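Local coordinates for protein aminoglycoside phosphotransferase (Streptomyces rimosus, PDB 6FUC) that probably phosphorylates streptomycin at the expense of ATP, as an aminoglycoside 3''-phosphotransferase linked to antibiotic resistance, at residues A[144-156]-A[260-272]. Sequence-based numbering, arbitrary orientation.
Sequences REAVNPDFLPEEQ and ERFYLHLDPLTWG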
# COMPACT_ATOMS: atom_id res chain seq x y z
N ARG A 144 -6.55 14.45 -15.45
CA ARG A 144 -5.49 15.39 -15.15
C ARG A 144 -4.16 15.12 -15.87
O ARG A 144 -3.20 15.82 -15.66
CB ARG A 144 -5.26 15.54 -13.65
CG ARG A 144 -6.41 16.21 -12.94
CD ARG A 144 -6.15 16.43 -11.47
NE ARG A 144 -6.23 15.20 -10.71
CZ ARG A 144 -5.21 14.52 -10.17
NH1 ARG A 144 -3.93 14.87 -10.31
NH2 ARG A 144 -5.48 13.39 -9.51
N GLU A 145 -4.10 14.04 -16.66
CA GLU A 145 -2.91 13.61 -17.36
C GLU A 145 -1.78 13.46 -16.32
O GLU A 145 -0.64 13.82 -16.54
CB GLU A 145 -2.58 14.60 -18.50
CG GLU A 145 -3.65 14.63 -19.60
CD GLU A 145 -3.38 15.58 -20.80
OE1 GLU A 145 -2.32 16.26 -20.85
OE2 GLU A 145 -4.26 15.64 -21.70
N ALA A 146 -2.12 12.84 -15.20
CA ALA A 146 -1.17 12.72 -14.06
C ALA A 146 -0.61 11.33 -13.82
O ALA A 146 0.04 11.09 -12.84
CB ALA A 146 -1.82 13.28 -12.80
N VAL A 147 -0.88 10.37 -14.71
CA VAL A 147 -0.37 9.00 -14.56
C VAL A 147 1.14 9.01 -14.73
O VAL A 147 1.65 9.59 -15.69
CB VAL A 147 -1.04 8.02 -15.52
CG1 VAL A 147 -0.39 6.64 -15.43
CG2 VAL A 147 -2.53 7.94 -15.21
N ASN A 148 1.84 8.36 -13.82
CA ASN A 148 3.27 8.17 -13.95
C ASN A 148 3.53 6.90 -14.70
O ASN A 148 3.22 5.82 -14.19
CB ASN A 148 3.95 8.07 -12.59
CG ASN A 148 5.47 8.02 -12.70
OD1 ASN A 148 6.01 7.61 -13.72
ND2 ASN A 148 6.15 8.44 -11.65
N PRO A 149 4.03 6.99 -15.95
CA PRO A 149 4.17 5.74 -16.74
C PRO A 149 5.15 4.75 -16.13
O PRO A 149 5.04 3.56 -16.42
CB PRO A 149 4.65 6.22 -18.11
CG PRO A 149 5.19 7.56 -17.86
CD PRO A 149 4.52 8.16 -16.69
N ASP A 150 6.03 5.19 -15.22
CA ASP A 150 6.97 4.26 -14.58
C ASP A 150 6.20 3.22 -13.71
O ASP A 150 6.76 2.15 -13.40
CB ASP A 150 8.00 4.99 -13.72
CG ASP A 150 8.99 5.80 -14.52
OD1 ASP A 150 9.15 5.54 -15.74
OD2 ASP A 150 9.58 6.71 -13.90
N PHE A 151 4.99 3.56 -13.27
CA PHE A 151 4.17 2.66 -12.42
C PHE A 151 3.46 1.64 -13.23
O PHE A 151 2.93 0.69 -12.66
CB PHE A 151 3.16 3.46 -11.60
CG PHE A 151 3.75 4.49 -10.65
CD1 PHE A 151 5.08 4.51 -10.33
CD2 PHE A 151 2.88 5.41 -10.05
CE1 PHE A 151 5.57 5.48 -9.46
CE2 PHE A 151 3.35 6.40 -9.23
CZ PHE A 151 4.69 6.41 -8.90
N LEU A 152 3.35 1.84 -14.53
CA LEU A 152 2.60 0.93 -15.37
C LEU A 152 3.42 -0.33 -15.64
O LEU A 152 4.65 -0.29 -15.66
CB LEU A 152 2.26 1.61 -16.68
CG LEU A 152 1.27 2.75 -16.63
CD1 LEU A 152 1.27 3.52 -17.94
CD2 LEU A 152 -0.12 2.22 -16.31
N PRO A 153 2.76 -1.42 -15.98
CA PRO A 153 3.47 -2.57 -16.54
C PRO A 153 4.30 -2.15 -17.75
O PRO A 153 3.84 -1.32 -18.53
CB PRO A 153 2.33 -3.48 -16.99
CG PRO A 153 1.19 -3.08 -16.17
CD PRO A 153 1.29 -1.64 -15.93
N GLU A 154 5.46 -2.76 -17.89
CA GLU A 154 6.36 -2.36 -18.96
C GLU A 154 5.67 -2.24 -20.34
O GLU A 154 5.92 -1.30 -21.10
CB GLU A 154 7.53 -3.36 -19.03
CG GLU A 154 8.74 -2.79 -19.74
N GLU A 155 4.83 -3.21 -20.67
CA GLU A 155 4.19 -3.26 -21.99
C GLU A 155 3.14 -2.16 -22.23
O GLU A 155 2.68 -1.98 -23.36
CB GLU A 155 3.64 -4.68 -22.24
CG GLU A 155 2.42 -5.09 -21.41
CD GLU A 155 2.70 -5.60 -19.98
OE1 GLU A 155 3.87 -5.52 -19.47
OE2 GLU A 155 1.71 -6.10 -19.39
N GLN A 156 2.73 -1.46 -21.16
CA GLN A 156 1.74 -0.40 -21.22
C GLN A 156 2.33 0.99 -21.20
O GLN A 156 1.59 1.96 -21.34
CB GLN A 156 0.78 -0.54 -20.03
CG GLN A 156 -0.08 -1.78 -20.12
CD GLN A 156 -1.12 -1.85 -19.03
OE1 GLN A 156 -1.20 -1.00 -18.16
NE2 GLN A 156 -1.88 -2.86 -19.06
N GLU A 260 -7.34 -10.79 -11.00
CA GLU A 260 -6.04 -10.33 -10.55
C GLU A 260 -5.48 -9.24 -11.49
O GLU A 260 -4.99 -8.20 -11.07
CB GLU A 260 -5.11 -11.49 -10.42
CG GLU A 260 -3.70 -11.14 -9.94
CD GLU A 260 -2.70 -12.25 -10.05
OE1 GLU A 260 -3.07 -13.43 -10.21
OE2 GLU A 260 -1.48 -12.00 -9.98
N ARG A 261 -5.52 -9.57 -12.79
CA ARG A 261 -4.95 -8.66 -13.78
C ARG A 261 -5.69 -7.33 -13.83
O ARG A 261 -5.10 -6.29 -14.09
CB ARG A 261 -4.91 -9.38 -15.15
CG ARG A 261 -3.67 -10.19 -15.44
CD ARG A 261 -3.70 -10.74 -16.88
NE ARG A 261 -3.90 -9.65 -17.84
CZ ARG A 261 -5.02 -9.42 -18.52
NH1 ARG A 261 -6.08 -10.21 -18.38
NH2 ARG A 261 -5.08 -8.38 -19.35
N PHE A 262 -7.03 -7.37 -13.64
CA PHE A 262 -7.80 -6.15 -13.62
C PHE A 262 -7.22 -5.22 -12.53
O PHE A 262 -7.03 -4.03 -12.78
CB PHE A 262 -9.27 -6.48 -13.34
CG PHE A 262 -10.18 -5.31 -13.19
CD1 PHE A 262 -10.78 -4.71 -14.26
CD2 PHE A 262 -10.38 -4.75 -11.94
CE1 PHE A 262 -11.61 -3.59 -14.09
CE2 PHE A 262 -11.19 -3.64 -11.78
CZ PHE A 262 -11.82 -3.09 -12.85
N TYR A 263 -7.03 -5.74 -11.32
CA TYR A 263 -6.49 -4.87 -10.25
C TYR A 263 -5.05 -4.47 -10.49
O TYR A 263 -4.68 -3.33 -10.15
CB TYR A 263 -6.70 -5.54 -8.87
CG TYR A 263 -8.13 -5.47 -8.46
CD1 TYR A 263 -8.67 -4.27 -7.99
CD2 TYR A 263 -9.00 -6.55 -8.58
CE1 TYR A 263 -10.02 -4.15 -7.68
CE2 TYR A 263 -10.34 -6.44 -8.25
CZ TYR A 263 -10.87 -5.26 -7.83
OH TYR A 263 -12.18 -5.08 -7.53
N LEU A 264 -4.24 -5.36 -11.05
CA LEU A 264 -2.87 -4.99 -11.40
C LEU A 264 -2.85 -3.79 -12.33
O LEU A 264 -2.03 -2.91 -12.19
CB LEU A 264 -2.16 -6.17 -12.05
CG LEU A 264 -0.68 -5.90 -12.33
CD1 LEU A 264 0.13 -5.64 -11.03
CD2 LEU A 264 -0.12 -7.06 -13.11
N HIS A 265 -3.76 -3.84 -13.31
CA HIS A 265 -3.80 -2.82 -14.32
C HIS A 265 -4.50 -1.51 -13.88
O HIS A 265 -4.13 -0.43 -14.35
CB HIS A 265 -4.46 -3.35 -15.58
CG HIS A 265 -3.59 -4.36 -16.26
ND1 HIS A 265 -4.01 -5.04 -17.39
CD2 HIS A 265 -2.34 -4.81 -15.98
CE1 HIS A 265 -3.03 -5.86 -17.76
NE2 HIS A 265 -2.01 -5.75 -16.93
N LEU A 266 -5.45 -1.65 -12.96
CA LEU A 266 -6.12 -0.45 -12.45
C LEU A 266 -5.17 0.35 -11.56
O LEU A 266 -5.15 1.60 -11.59
CB LEU A 266 -7.37 -0.86 -11.66
CG LEU A 266 -8.13 0.28 -11.01
CD1 LEU A 266 -8.63 1.33 -12.00
CD2 LEU A 266 -9.27 -0.29 -10.16
N ASP A 267 -4.43 -0.33 -10.68
CA ASP A 267 -3.74 0.33 -9.59
C ASP A 267 -2.90 1.48 -10.07
O ASP A 267 -2.97 2.59 -9.47
CB ASP A 267 -2.94 -0.70 -8.77
CG ASP A 267 -2.49 -0.08 -7.45
OD1 ASP A 267 -3.36 -0.13 -6.49
OD2 ASP A 267 -1.39 0.47 -7.41
N PRO A 268 -2.03 1.35 -11.08
CA PRO A 268 -1.18 2.47 -11.42
C PRO A 268 -1.89 3.70 -11.90
O PRO A 268 -1.37 4.81 -11.83
CB PRO A 268 -0.24 1.92 -12.49
CG PRO A 268 -0.87 0.73 -12.97
CD PRO A 268 -1.72 0.15 -11.89
N LEU A 269 -3.10 3.54 -12.41
CA LEU A 269 -3.92 4.64 -12.90
C LEU A 269 -4.50 5.50 -11.76
O LEU A 269 -5.06 6.53 -12.01
CB LEU A 269 -5.04 4.11 -13.81
CG LEU A 269 -4.57 3.28 -14.97
CD1 LEU A 269 -5.78 2.74 -15.70
CD2 LEU A 269 -3.66 4.03 -15.90
N THR A 270 -4.39 5.01 -10.50
CA THR A 270 -5.03 5.66 -9.37
C THR A 270 -4.09 6.57 -8.58
O THR A 270 -4.54 7.18 -7.63
CB THR A 270 -5.61 4.62 -8.39
OG1 THR A 270 -4.56 3.92 -7.72
CG2 THR A 270 -6.56 3.69 -9.03
N TRP A 271 -2.82 6.65 -8.96
CA TRP A 271 -1.79 7.42 -8.18
C TRP A 271 -1.48 8.71 -8.89
O TRP A 271 -1.19 8.69 -10.08
CB TRP A 271 -0.53 6.59 -8.00
CG TRP A 271 -0.73 5.37 -7.13
CD1 TRP A 271 -1.00 4.12 -7.56
CD2 TRP A 271 -0.71 5.32 -5.71
NE1 TRP A 271 -1.12 3.27 -6.51
CE2 TRP A 271 -0.96 3.98 -5.35
CE3 TRP A 271 -0.49 6.24 -4.71
CZ2 TRP A 271 -0.98 3.55 -4.03
CZ3 TRP A 271 -0.53 5.82 -3.40
CH2 TRP A 271 -0.79 4.50 -3.08
N GLY A 272 -1.52 9.80 -8.17
CA GLY A 272 -1.10 11.07 -8.73
C GLY A 272 -2.19 12.14 -8.66
O GLY A 272 -3.32 11.86 -8.19
OXT GLY A 272 -1.91 13.27 -9.06
O HOH W 1 1.52 9.99 -10.52
O HOH W 2 0.21 7.10 -11.74
O HOH W 3 0.73 -6.63 -16.79
O HOH W 4 -3.61 -0.17 -17.11
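Arg144 meets the carboxylate of Gly272, the last residue of the chain. Arg144 lies in the Schellman motif that closes helix 131-143, where Glu145 takes the positive phi. The contact lies in the helical part of this kinase-like fold. The loop running from helix 131-143 to helix 161-168 lies along the C-terminal end of helix 257-266 and the tail beyond it.

The ionic part is an end-on, two-pronged grip. Arg144 NH1 donates to Gly272 OXT at 2.9 Å, a salt bridge, and Arg144 NH2 to Gly272 O at 3.0 Å. Both bonds are nearly straight and both acceptors lie in the guanidinium plane. A bend at chi3 (-74°) turns the guanidinium toward the tail. Asp140 pairs with NH2 as well, so the guanidinium is shared by two carboxylates, that of Asp140 and that of the chain end.

The apolar part centres on Pro268. Its CB packs against Phe151 CB at 3.8 Å, and its CG meets Leu152 CD2 at 3.7 Å. The same Leu152 methyl also touches Leu269 CD2, which reaches Val147 CG2 too. Phe151 CE2 lies against Trp271 CB, the two side chains crossing at about a right angle. Leu152 also touches Leu164 of helix 161-168.

Waters bridge the two segments, by backbone and by side chain. One molecule accepts from Asn148 N and lies within bonding distance of Pro268 O and Trp271 O. Another links Gln156 OE1 to His265 O, and a third bridges Glu155 OE2 and His265 NE2.

His265 is sandwiched. Arg261 O lies over one face, toward the rim. Gln156, extended beyond CG (chi2 -174°), places NE2 over the centre of the opposite face, 3.4 Å above the ring plane.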